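Local coordinates for surface-associated protein CshB (Streptococcus gordonii, PDB 6YZG) that is a streptococcal cell-wall-anchored surface adhesin that probably binds host fibronectin, the piece described here being its non-repetitive domain 2, at residues 43-48 with 52-57; 70-75 with 80-85; 76-81 with 114-119; 118-123 with 205-210. One frame throughout, in Å; residues are numbered along the deposited sequence.

Contact 1: residues 43-48 with 52-57; sequences KPFNST and KKRVAG
The aromatic ring of Phe45 reaches the guanidinium of Arg54 with its far edge: CE2 lies 3.6 Å from NH1 of Arg54, near the plane of the ring, and Phe45 CZ sits over one face of the guanidinium, displaced toward its rim. The two planes are inclined by 61°, so this is an edge of the ring set against a face of the cation rather than a flat stack. Phe45 turns its CG anti to the backbone N (chi1 -170°), which brings the end of the ring to Arg54, while Arg54 extends from the helix with CG to NE stretched out. The guanidinium is held mainly by other partners: NH1 donates to Lys209 O, and NE forms a salt bridge with Asp285 of the second subunit.

Thr48 is the N-cap of helix 49-55. Its carbonyl accepts the hydrogen bond across the contact, from Lys52 N at 3.0 Å, with an N-H...O angle of 165°, and its OG1 caps Tyr51 N while also donating to Phe45 O (2.8 Å). Phe45 O thus accepts from both OG1 and N of Thr48, which ties the 3-10 turn to the helix start. The contact packs the link after strand 33-41 onto helix 49-55; Tyr210 of the same chain and Tyr249 of the second subunit each meet the Phe45 ring edge-to-face.

Contact 2: residues 70-75 with 80-85; sequences NGFLTS and GKTPPP
The Phe72 ring presents its edge to the backbone of residues 82-83, with two carbonyl oxygens near its plane: Thr82 O lies 3.5 Å from CE2 of Phe72, and Pro83 O lies 3.8 Å from the same CE2. Carbonyl oxygens suit this place, since the rim of an aromatic ring carries its slightly positive hydrogens. Pro84 and Pro85 approach the ring more obliquely, Pro84 CA coming within 3.6 Å of Phe72 CE2 and Pro85 CD within 4.0 Å of Phe72 CZ. The methyl CG2 of Thr82 touches the same end of the ring at 3.8 Å from CE2 of Phe72. Tyr78, from the turn between the two segments, also meets this ring, the planes inclined by about 35°.

Phe72 lies on the short strand 71-72, which pairs antiparallel with strand 119-131 through backbone bonds of Gly71 with Asn120 and of Leu73 with Ser118. The chain then turns back, and residues 82-85, without regular secondary structure and rich in proline, pass beside the strand, their direction 135° from that of residues 70-72. The phenyl group has its CG anti to the carbonyl carbon (chi1 -62°), an orientation that brings CE2 and CZ up against residues 82-85. Pro84 also packs on the strand's main chain, its CB 3.9 Å from Gly71 CA. Pro84 touches Tyr114 as well, and its carbonyl accepts a hydrogen bond from Arg16, while Asn70 OD1 accepts from the backbone N of Gly122.

Contact 3: residues 76-81 with 114-119; sequences APYYGK and YPMNST
A type I beta turn from Ala76 to Tyr79, in the long connection between strands 71-72 and 119-131, packs against the last residues before the second of these strands. Tyr78, in the turn, carries the contact. The methyl CE of Met116 sits over one face of its ring in a CH-pi contact, 3.9 Å from the centroid and 21° off the normal, its nearest ring atom being CE1 of Tyr78 at 3.7 Å. Met116 bends at chi2 (-90°) and chi3 (-65°), which brings its terminal methyl over the ring. At the edge of the same ring, Asn117 O lies 3.5 Å from Tyr78 CE2. Nearby, Ala76 CB packs on Ser118 CB at 3.9 Å, and Ser118 OG is bound by Ser253 and Arg195 of the second subunit.

The phenol OH reaches residue 117 through two waters, one accepting from Asn117 N and 2.9 Å from Tyr78 OH, the other accepting from Asn117 ND2. Asn117 O itself is buried here with no hydrogen-bonding partner in the model, so the aromatic edge is its neighbour instead. The polar joining of turn and strand approach therefore runs through solvent, and the direct touches are apolar or ring-edge contacts.

Contact 4: residues 118-123 with 205-210; sequences STNWGV and VDWYKY
Asn120, on strand 119-131, points its side chain at residues 205-210. CB comes to 4.2 Å from CH2 of Trp207, and the next atom, CG, lies 3.9 Å from the same CH2, near the plane of the indole and so at its edge; amide and indole planes are 72° apart. With CG anti to the backbone N (chi1 174°), the amide reaches Tyr210. OD1 accepts the phenol proton at 2.8 Å from Tyr210 OH, the donor standing 22° out of the carbonyl plane. ND2 packs on CG2 of Val205 (4.0 Å) and donates to Asn46 OD1. The three partners also pack on each other: Val205 CG1 lies over the centre of one indole face, and Trp207 CZ3 lies over one face of the Tyr210 ring, displaced toward its rim.

Beyond the two segments, Trp207 NE1 is bonded to Asp202 O, and Asn120, Trp207 and Tyr210 all pack on Ala251 of the second subunit; a strand of that chain pairs antiparallel with residues 119-123. Both ends of this buried amide are thus satisfied, OD1 by a tyrosine and ND2 by a second asparagine, which probably fixes its rotation between apolar and aromatic walls.

How the contacts relate
Contact 4 is the buried one, contact 2 lies at the surface, and contacts 1 and 3 are partly buried. Contacts 1 and 4 are joined by polar bonds that tie helix 49-55 to the 3-10 segment 207-209 and the 3-10 segment 45-47 to strand 119-131. Contacts 2 and 3 share Gly80 and Lys81, and both hold the connection between strands 71-72 and 119-131. Their chemistry differs with place: a backbone bond and a ring-guanidinium contact in contact 1, ring-edge and proline packing in contact 2, CH-pi packing and water bridges in contact 3, a side-chain hydrogen bond in contact 4. Contacts 1, 3 and 4 touch the second subunit through several residues, contact 2 through Leu73 alone.

Contact 1: residues 43-48 with 52-57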
# COMPACT_ATOMS: atom_id res chain seq x y z
N LYS A 43 -22.82 4.58 14.46
CA LYS A 43 -23.08 5.71 13.56
C LYS A 43 -21.78 6.20 12.99
O LYS A 43 -20.69 6.11 13.61
CB LYS A 43 -23.80 6.86 14.25
CG LYS A 43 -25.23 6.58 14.69
CD LYS A 43 -26.00 7.94 14.96
CE LYS A 43 -27.50 7.82 15.03
NZ LYS A 43 -28.10 7.11 13.87
N PRO A 44 -21.82 6.72 11.74
CA PRO A 44 -20.60 7.21 11.09
C PRO A 44 -20.21 8.65 11.49
O PRO A 44 -20.89 9.32 12.23
CB PRO A 44 -20.97 7.16 9.62
CG PRO A 44 -22.45 7.52 9.64
CD PRO A 44 -22.99 6.73 10.83
N PHE A 45 -19.00 9.01 11.10
CA PHE A 45 -18.36 10.25 11.61
C PHE A 45 -19.19 11.49 11.22
O PHE A 45 -19.18 12.47 11.98
CB PHE A 45 -16.94 10.36 11.11
CG PHE A 45 -16.10 11.44 11.72
CD1 PHE A 45 -15.70 11.38 13.05
CD2 PHE A 45 -15.74 12.53 10.96
CE1 PHE A 45 -14.90 12.39 13.54
CE2 PHE A 45 -14.96 13.56 11.48
CZ PHE A 45 -14.55 13.46 12.77
N ASN A 46 -19.87 11.47 10.11
CA ASN A 46 -20.71 12.62 9.63
C ASN A 46 -21.93 12.82 10.54
O ASN A 46 -22.64 13.82 10.34
CB ASN A 46 -21.10 12.41 8.18
CG ASN A 46 -21.80 11.10 7.89
OD1 ASN A 46 -21.24 10.06 8.18
ND2 ASN A 46 -22.97 11.07 7.25
N SER A 47 -22.15 11.98 11.52
CA SER A 47 -23.20 12.15 12.55
C SER A 47 -22.69 12.77 13.83
O SER A 47 -23.53 12.95 14.75
CB SER A 47 -23.88 10.85 12.90
OG SER A 47 -23.06 9.99 13.67
N THR A 48 -21.39 13.00 13.94
CA THR A 48 -20.83 13.45 15.24
C THR A 48 -20.82 14.97 15.42
O THR A 48 -20.81 15.67 14.47
CB THR A 48 -19.39 12.95 15.43
OG1 THR A 48 -18.53 13.55 14.46
CG2 THR A 48 -19.27 11.45 15.33
N LYS A 52 -19.95 18.11 12.97
CA LYS A 52 -20.89 19.30 12.99
C LYS A 52 -20.06 20.56 13.12
O LYS A 52 -20.22 21.52 12.31
CB LYS A 52 -21.90 19.15 14.10
CG LYS A 52 -22.83 20.35 14.20
CD LYS A 52 -23.64 20.34 15.42
CE LYS A 52 -24.76 21.38 15.32
NZ LYS A 52 -25.42 21.53 16.63
N LYS A 53 -19.13 20.59 14.07
CA LYS A 53 -18.32 21.81 14.28
C LYS A 53 -17.35 22.08 13.12
O LYS A 53 -17.10 23.22 12.84
CB LYS A 53 -17.66 21.77 15.65
CG LYS A 53 -18.66 21.77 16.81
CD LYS A 53 -18.08 21.53 18.17
CE LYS A 53 -19.11 21.10 19.20
NZ LYS A 53 -18.48 20.79 20.50
N ARG A 54 -16.81 21.04 12.50
CA ARG A 54 -15.90 21.24 11.39
C ARG A 54 -16.63 21.83 10.17
O ARG A 54 -15.98 22.57 9.44
CB ARG A 54 -15.19 19.95 10.98
CG ARG A 54 -14.28 19.41 12.09
CD ARG A 54 -13.64 18.16 11.60
NE ARG A 54 -12.67 17.58 12.56
CZ ARG A 54 -11.97 16.50 12.32
NH1 ARG A 54 -12.15 15.79 11.21
NH2 ARG A 54 -11.16 15.98 13.24
N VAL A 55 -17.90 21.49 9.95
CA VAL A 55 -18.58 22.00 8.71
C VAL A 55 -19.38 23.27 9.05
O VAL A 55 -19.87 23.89 8.07
CB VAL A 55 -19.50 20.95 8.04
CG1 VAL A 55 -18.71 19.79 7.49
CG2 VAL A 55 -20.60 20.47 8.94
N ALA A 56 -19.51 23.67 10.30
CA ALA A 56 -20.36 24.83 10.65
C ALA A 56 -19.89 26.05 9.85
O ALA A 56 -18.67 26.34 9.82
CB ALA A 56 -20.23 25.11 12.12
N GLY A 57 -20.86 26.75 9.25
CA GLY A 57 -20.55 28.04 8.61
C GLY A 57 -19.90 27.89 7.27
O GLY A 57 -19.43 28.91 6.71

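Contact 2: residues 70-75 with 80-85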
# COMPACT_ATOMS: atom_id res chain seq x y z
N ASN A 70 -24.78 3.60 9.88
CA ASN A 70 -23.70 2.82 9.24
C ASN A 70 -24.20 2.27 7.91
O ASN A 70 -25.34 1.76 7.85
CB ASN A 70 -23.19 1.71 10.13
CG ASN A 70 -22.39 2.26 11.30
OD1 ASN A 70 -21.98 3.43 11.32
ND2 ASN A 70 -22.11 1.35 12.23
N GLY A 71 -23.39 2.31 6.89
CA GLY A 71 -23.79 1.64 5.65
C GLY A 71 -22.79 1.92 4.56
O GLY A 71 -21.63 2.25 4.80
N PHE A 72 -23.20 1.66 3.31
CA PHE A 72 -22.33 1.86 2.15
C PHE A 72 -22.14 3.33 1.79
O PHE A 72 -23.06 4.14 2.03
CB PHE A 72 -22.94 1.12 0.95
CG PHE A 72 -23.04 -0.38 1.19
CD1 PHE A 72 -21.89 -1.11 1.20
CD2 PHE A 72 -24.26 -1.01 1.31
CE1 PHE A 72 -21.91 -2.48 1.39
CE2 PHE A 72 -24.29 -2.40 1.49
CZ PHE A 72 -23.12 -3.11 1.57
N LEU A 73 -21.01 3.62 1.16
CA LEU A 73 -20.87 4.90 0.44
C LEU A 73 -22.04 5.03 -0.55
O LEU A 73 -22.37 4.05 -1.21
CB LEU A 73 -19.55 4.95 -0.25
CG LEU A 73 -18.32 4.91 0.64
CD1 LEU A 73 -17.03 4.69 -0.17
CD2 LEU A 73 -18.22 6.17 1.47
N THR A 74 -22.63 6.23 -0.64
CA THR A 74 -23.81 6.41 -1.49
C THR A 74 -23.40 6.33 -2.95
O THR A 74 -24.33 6.19 -3.78
CB THR A 74 -24.59 7.70 -1.18
OG1 THR A 74 -23.87 8.83 -1.72
CG2 THR A 74 -24.84 7.91 0.29
N SER A 75 -22.14 6.46 -3.29
CA SER A 75 -21.61 6.27 -4.65
C SER A 75 -21.41 4.80 -5.00
O SER A 75 -21.13 4.50 -6.17
CB SER A 75 -20.36 7.04 -4.80
OG SER A 75 -19.44 6.66 -3.75
N GLY A 80 -28.40 0.81 -1.24
CA GLY A 80 -29.83 0.63 -1.54
C GLY A 80 -30.13 -0.69 -2.26
O GLY A 80 -31.33 -0.94 -2.51
N LYS A 81 -29.16 -1.47 -2.70
CA LYS A 81 -29.38 -2.74 -3.46
C LYS A 81 -29.21 -3.94 -2.55
O LYS A 81 -29.77 -5.00 -2.87
CB LYS A 81 -28.43 -2.87 -4.66
CG LYS A 81 -28.64 -1.84 -5.76
CD LYS A 81 -30.08 -1.49 -5.99
CE LYS A 81 -30.28 -0.66 -7.25
NZ LYS A 81 -29.78 0.71 -7.05
N THR A 82 -28.42 -3.82 -1.49
CA THR A 82 -28.15 -4.97 -0.60
C THR A 82 -28.01 -4.44 0.82
O THR A 82 -27.62 -3.30 1.03
CB THR A 82 -26.97 -5.77 -1.14
OG1 THR A 82 -26.85 -7.07 -0.54
CG2 THR A 82 -25.67 -5.04 -0.90
N PRO A 83 -28.44 -5.18 1.85
CA PRO A 83 -28.38 -4.67 3.21
C PRO A 83 -26.92 -4.52 3.59
O PRO A 83 -26.08 -5.31 3.22
CB PRO A 83 -29.03 -5.75 4.06
CG PRO A 83 -29.85 -6.54 3.06
CD PRO A 83 -29.04 -6.52 1.79
N PRO A 84 -26.58 -3.48 4.34
CA PRO A 84 -25.20 -3.39 4.78
C PRO A 84 -24.96 -4.42 5.86
O PRO A 84 -25.90 -4.95 6.47
CB PRO A 84 -25.08 -2.01 5.39
CG PRO A 84 -26.45 -1.73 5.86
CD PRO A 84 -27.42 -2.41 4.86
N PRO A 85 -23.67 -4.70 6.07
CA PRO A 85 -23.24 -5.71 7.04
C PRO A 85 -23.39 -5.15 8.46
O PRO A 85 -23.89 -4.09 8.68
CB PRO A 85 -21.81 -5.97 6.64
CG PRO A 85 -21.34 -4.59 6.21
CD PRO A 85 -22.52 -4.02 5.45

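Contact 3: residues 76-81 with 114-119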
# COMPACT_ATOMS: atom_id res chain seq x y z
N ALA A 76 -21.44 3.89 -4.05
CA ALA A 76 -21.23 2.45 -4.32
C ALA A 76 -22.48 1.85 -4.94
O ALA A 76 -23.57 2.15 -4.54
CB ALA A 76 -20.85 1.72 -3.04
N PRO A 77 -22.31 0.83 -5.82
CA PRO A 77 -23.47 0.12 -6.37
C PRO A 77 -24.29 -0.67 -5.35
O PRO A 77 -25.49 -0.82 -5.48
CB PRO A 77 -22.86 -0.87 -7.35
CG PRO A 77 -21.42 -1.04 -6.91
CD PRO A 77 -21.02 0.31 -6.30
N TYR A 78 -23.64 -1.01 -4.22
CA TYR A 78 -24.30 -1.74 -3.13
C TYR A 78 -25.38 -0.91 -2.49
O TYR A 78 -26.36 -1.45 -1.96
CB TYR A 78 -23.32 -2.04 -1.99
CG TYR A 78 -22.22 -3.00 -2.26
CD1 TYR A 78 -22.48 -4.24 -2.82
CD2 TYR A 78 -20.92 -2.71 -1.91
CE1 TYR A 78 -21.47 -5.16 -3.02
CE2 TYR A 78 -19.91 -3.63 -2.07
CZ TYR A 78 -20.16 -4.82 -2.73
OH TYR A 78 -19.15 -5.71 -2.87
N TYR A 79 -25.19 0.43 -2.46
CA TYR A 79 -26.05 1.31 -1.67
C TYR A 79 -27.50 1.20 -2.13
O TYR A 79 -27.82 1.45 -3.30
CB TYR A 79 -25.56 2.77 -1.68
CG TYR A 79 -26.36 3.73 -0.86
CD1 TYR A 79 -26.20 3.83 0.51
CD2 TYR A 79 -27.31 4.53 -1.44
CE1 TYR A 79 -26.96 4.73 1.26
CE2 TYR A 79 -28.11 5.39 -0.71
CZ TYR A 79 -27.90 5.52 0.63
OH TYR A 79 -28.71 6.42 1.28
N GLY A 80 -28.40 0.81 -1.24
CA GLY A 80 -29.83 0.63 -1.54
C GLY A 80 -30.13 -0.69 -2.26
O GLY A 80 -31.33 -0.94 -2.51
N LYS A 81 -29.16 -1.47 -2.70
CA LYS A 81 -29.38 -2.74 -3.46
C LYS A 81 -29.21 -3.94 -2.55
O LYS A 81 -29.77 -5.00 -2.87
CB LYS A 81 -28.43 -2.87 -4.66
CG LYS A 81 -28.64 -1.84 -5.76
CD LYS A 81 -30.08 -1.49 -5.99
CE LYS A 81 -30.28 -0.66 -7.25
NZ LYS A 81 -29.78 0.71 -7.05
N TYR A 114 -16.14 -4.40 9.46
CA TYR A 114 -17.47 -4.14 8.85
C TYR A 114 -17.28 -4.80 7.50
O TYR A 114 -16.83 -4.13 6.61
CB TYR A 114 -17.71 -2.64 8.78
CG TYR A 114 -19.13 -2.22 8.52
CD1 TYR A 114 -20.15 -2.52 9.40
CD2 TYR A 114 -19.42 -1.44 7.41
CE1 TYR A 114 -21.43 -2.08 9.18
CE2 TYR A 114 -20.70 -1.00 7.17
CZ TYR A 114 -21.70 -1.31 8.07
OH TYR A 114 -22.95 -0.87 7.85
N PRO A 115 -17.59 -6.11 7.39
CA PRO A 115 -17.08 -6.94 6.31
C PRO A 115 -17.60 -6.87 4.88
O PRO A 115 -17.80 -7.87 4.29
CB PRO A 115 -17.10 -8.33 6.94
CG PRO A 115 -18.35 -8.30 7.74
CD PRO A 115 -18.36 -6.90 8.34
N MET A 116 -17.83 -5.65 4.43
CA MET A 116 -18.01 -5.40 2.99
C MET A 116 -17.16 -4.20 2.64
O MET A 116 -16.96 -3.31 3.46
CB MET A 116 -19.46 -5.17 2.64
CG MET A 116 -20.30 -6.39 2.98
SD MET A 116 -20.40 -7.51 1.64
CE MET A 116 -21.31 -6.56 0.39
N ASN A 117 -16.75 -4.11 1.40
CA ASN A 117 -16.04 -2.93 0.89
C ASN A 117 -17.00 -1.74 0.68
O ASN A 117 -18.19 -1.90 0.46
CB ASN A 117 -15.34 -3.28 -0.40
CG ASN A 117 -14.40 -4.44 -0.16
OD1 ASN A 117 -13.49 -4.30 0.65
ND2 ASN A 117 -14.61 -5.54 -0.88
N SER A 118 -16.41 -0.56 0.70
CA SER A 118 -17.06 0.67 0.20
C SER A 118 -18.11 1.20 1.16
O SER A 118 -19.29 1.31 0.84
CB SER A 118 -17.63 0.51 -1.19
OG SER A 118 -16.62 -0.03 -2.04
N THR A 119 -17.66 1.57 2.37
CA THR A 119 -18.55 1.91 3.50
C THR A 119 -18.12 3.17 4.23
O THR A 119 -17.03 3.67 4.06
CB THR A 119 -18.67 0.76 4.49
OG1 THR A 119 -17.41 0.61 5.13
CG2 THR A 119 -19.12 -0.53 3.84
O HOH W 1 -17.76 -6.23 -0.42
O HOH W 2 -16.30 -4.99 -3.41

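Contact 4: residues 118-123 with 205-210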
# COMPACT_ATOMS: atom_id res chain seq x y z
N SER A 118 -16.41 -0.56 0.70
CA SER A 118 -17.06 0.67 0.20
C SER A 118 -18.11 1.20 1.16
O SER A 118 -19.29 1.31 0.84
CB SER A 118 -17.63 0.51 -1.19
OG SER A 118 -16.62 -0.03 -2.04
N THR A 119 -17.66 1.57 2.37
CA THR A 119 -18.55 1.91 3.50
C THR A 119 -18.12 3.17 4.23
O THR A 119 -17.03 3.67 4.06
CB THR A 119 -18.67 0.76 4.49
OG1 THR A 119 -17.41 0.61 5.13
CG2 THR A 119 -19.12 -0.53 3.84
N ASN A 120 -19.02 3.64 5.06
CA ASN A 120 -18.84 4.80 5.95
C ASN A 120 -19.58 4.41 7.23
O ASN A 120 -20.82 4.28 7.26
CB ASN A 120 -19.44 6.05 5.32
CG ASN A 120 -19.45 7.28 6.20
OD1 ASN A 120 -18.54 7.51 6.98
ND2 ASN A 120 -20.43 8.16 5.98
N TRP A 121 -18.80 4.11 8.26
CA TRP A 121 -19.36 3.48 9.49
C TRP A 121 -18.61 3.96 10.71
O TRP A 121 -17.47 4.45 10.60
CB TRP A 121 -19.37 1.94 9.41
CG TRP A 121 -18.03 1.31 9.38
CD1 TRP A 121 -17.22 1.09 8.29
CD2 TRP A 121 -17.30 0.69 10.46
NE1 TRP A 121 -16.12 0.35 8.60
CE2 TRP A 121 -16.14 0.10 9.94
CE3 TRP A 121 -17.58 0.53 11.82
CZ2 TRP A 121 -15.23 -0.63 10.73
CZ3 TRP A 121 -16.68 -0.17 12.60
CH2 TRP A 121 -15.54 -0.73 12.06
N GLY A 122 -19.18 3.67 11.88
CA GLY A 122 -18.44 3.90 13.13
C GLY A 122 -19.08 3.15 14.26
O GLY A 122 -20.20 2.61 14.14
N VAL A 123 -18.36 3.09 15.34
CA VAL A 123 -18.80 2.45 16.60
C VAL A 123 -18.27 3.27 17.76
O VAL A 123 -17.09 3.69 17.71
CB VAL A 123 -18.33 0.99 16.68
CG1 VAL A 123 -16.83 0.81 16.57
CG2 VAL A 123 -18.97 0.33 17.91
N VAL A 205 -21.42 13.61 2.05
CA VAL A 205 -20.44 13.96 3.10
C VAL A 205 -19.37 14.89 2.54
O VAL A 205 -18.98 14.74 1.35
CB VAL A 205 -19.84 12.65 3.63
CG1 VAL A 205 -18.72 12.99 4.59
CG2 VAL A 205 -20.86 11.72 4.23
N ASP A 206 -18.86 15.79 3.35
CA ASP A 206 -17.68 16.62 3.08
C ASP A 206 -16.42 15.88 3.56
O ASP A 206 -16.06 15.97 4.75
CB ASP A 206 -17.78 18.01 3.68
CG ASP A 206 -16.56 18.85 3.31
OD1 ASP A 206 -15.63 18.36 2.67
OD2 ASP A 206 -16.60 20.06 3.63
N TRP A 207 -15.83 15.06 2.71
CA TRP A 207 -14.72 14.18 3.10
C TRP A 207 -13.54 15.03 3.51
O TRP A 207 -12.69 14.54 4.26
CB TRP A 207 -14.36 13.24 1.94
CG TRP A 207 -15.54 12.40 1.59
CD1 TRP A 207 -16.37 12.58 0.51
CD2 TRP A 207 -16.18 11.39 2.39
NE1 TRP A 207 -17.38 11.70 0.57
CE2 TRP A 207 -17.31 10.90 1.69
CE3 TRP A 207 -15.87 10.77 3.62
CZ2 TRP A 207 -18.15 9.90 2.14
CZ3 TRP A 207 -16.69 9.78 4.06
CH2 TRP A 207 -17.83 9.35 3.38
N TYR A 208 -13.38 16.25 3.01
CA TYR A 208 -12.23 17.08 3.43
C TYR A 208 -12.32 17.36 4.93
O TYR A 208 -11.24 17.61 5.56
CB TYR A 208 -12.19 18.40 2.66
CG TYR A 208 -12.04 18.17 1.19
CD1 TYR A 208 -10.92 17.54 0.68
CD2 TYR A 208 -13.02 18.60 0.32
CE1 TYR A 208 -10.77 17.34 -0.70
CE2 TYR A 208 -12.92 18.35 -1.03
CZ TYR A 208 -11.80 17.72 -1.55
OH TYR A 208 -11.74 17.51 -2.91
N LYS A 209 -13.50 17.32 5.51
CA LYS A 209 -13.67 17.55 6.97
C LYS A 209 -13.62 16.21 7.72
O LYS A 209 -13.80 16.24 8.94
CB LYS A 209 -14.89 18.41 7.30
CG LYS A 209 -14.79 19.81 6.70
CD LYS A 209 -13.48 20.50 7.05
CE LYS A 209 -13.29 21.88 6.42
NZ LYS A 209 -14.27 22.85 6.94
N TYR A 210 -13.33 15.08 7.10
CA TYR A 210 -12.84 13.86 7.81
C TYR A 210 -11.36 14.04 8.11
O TYR A 210 -10.86 13.35 8.99
CB TYR A 210 -13.10 12.60 7.00
CG TYR A 210 -14.46 11.98 7.19
CD1 TYR A 210 -15.63 12.71 7.14
CD2 TYR A 210 -14.58 10.62 7.42
CE1 TYR A 210 -16.86 12.11 7.32
CE2 TYR A 210 -15.80 9.99 7.58
CZ TYR A 210 -16.95 10.74 7.55
OH TYR A 210 -18.20 10.16 7.64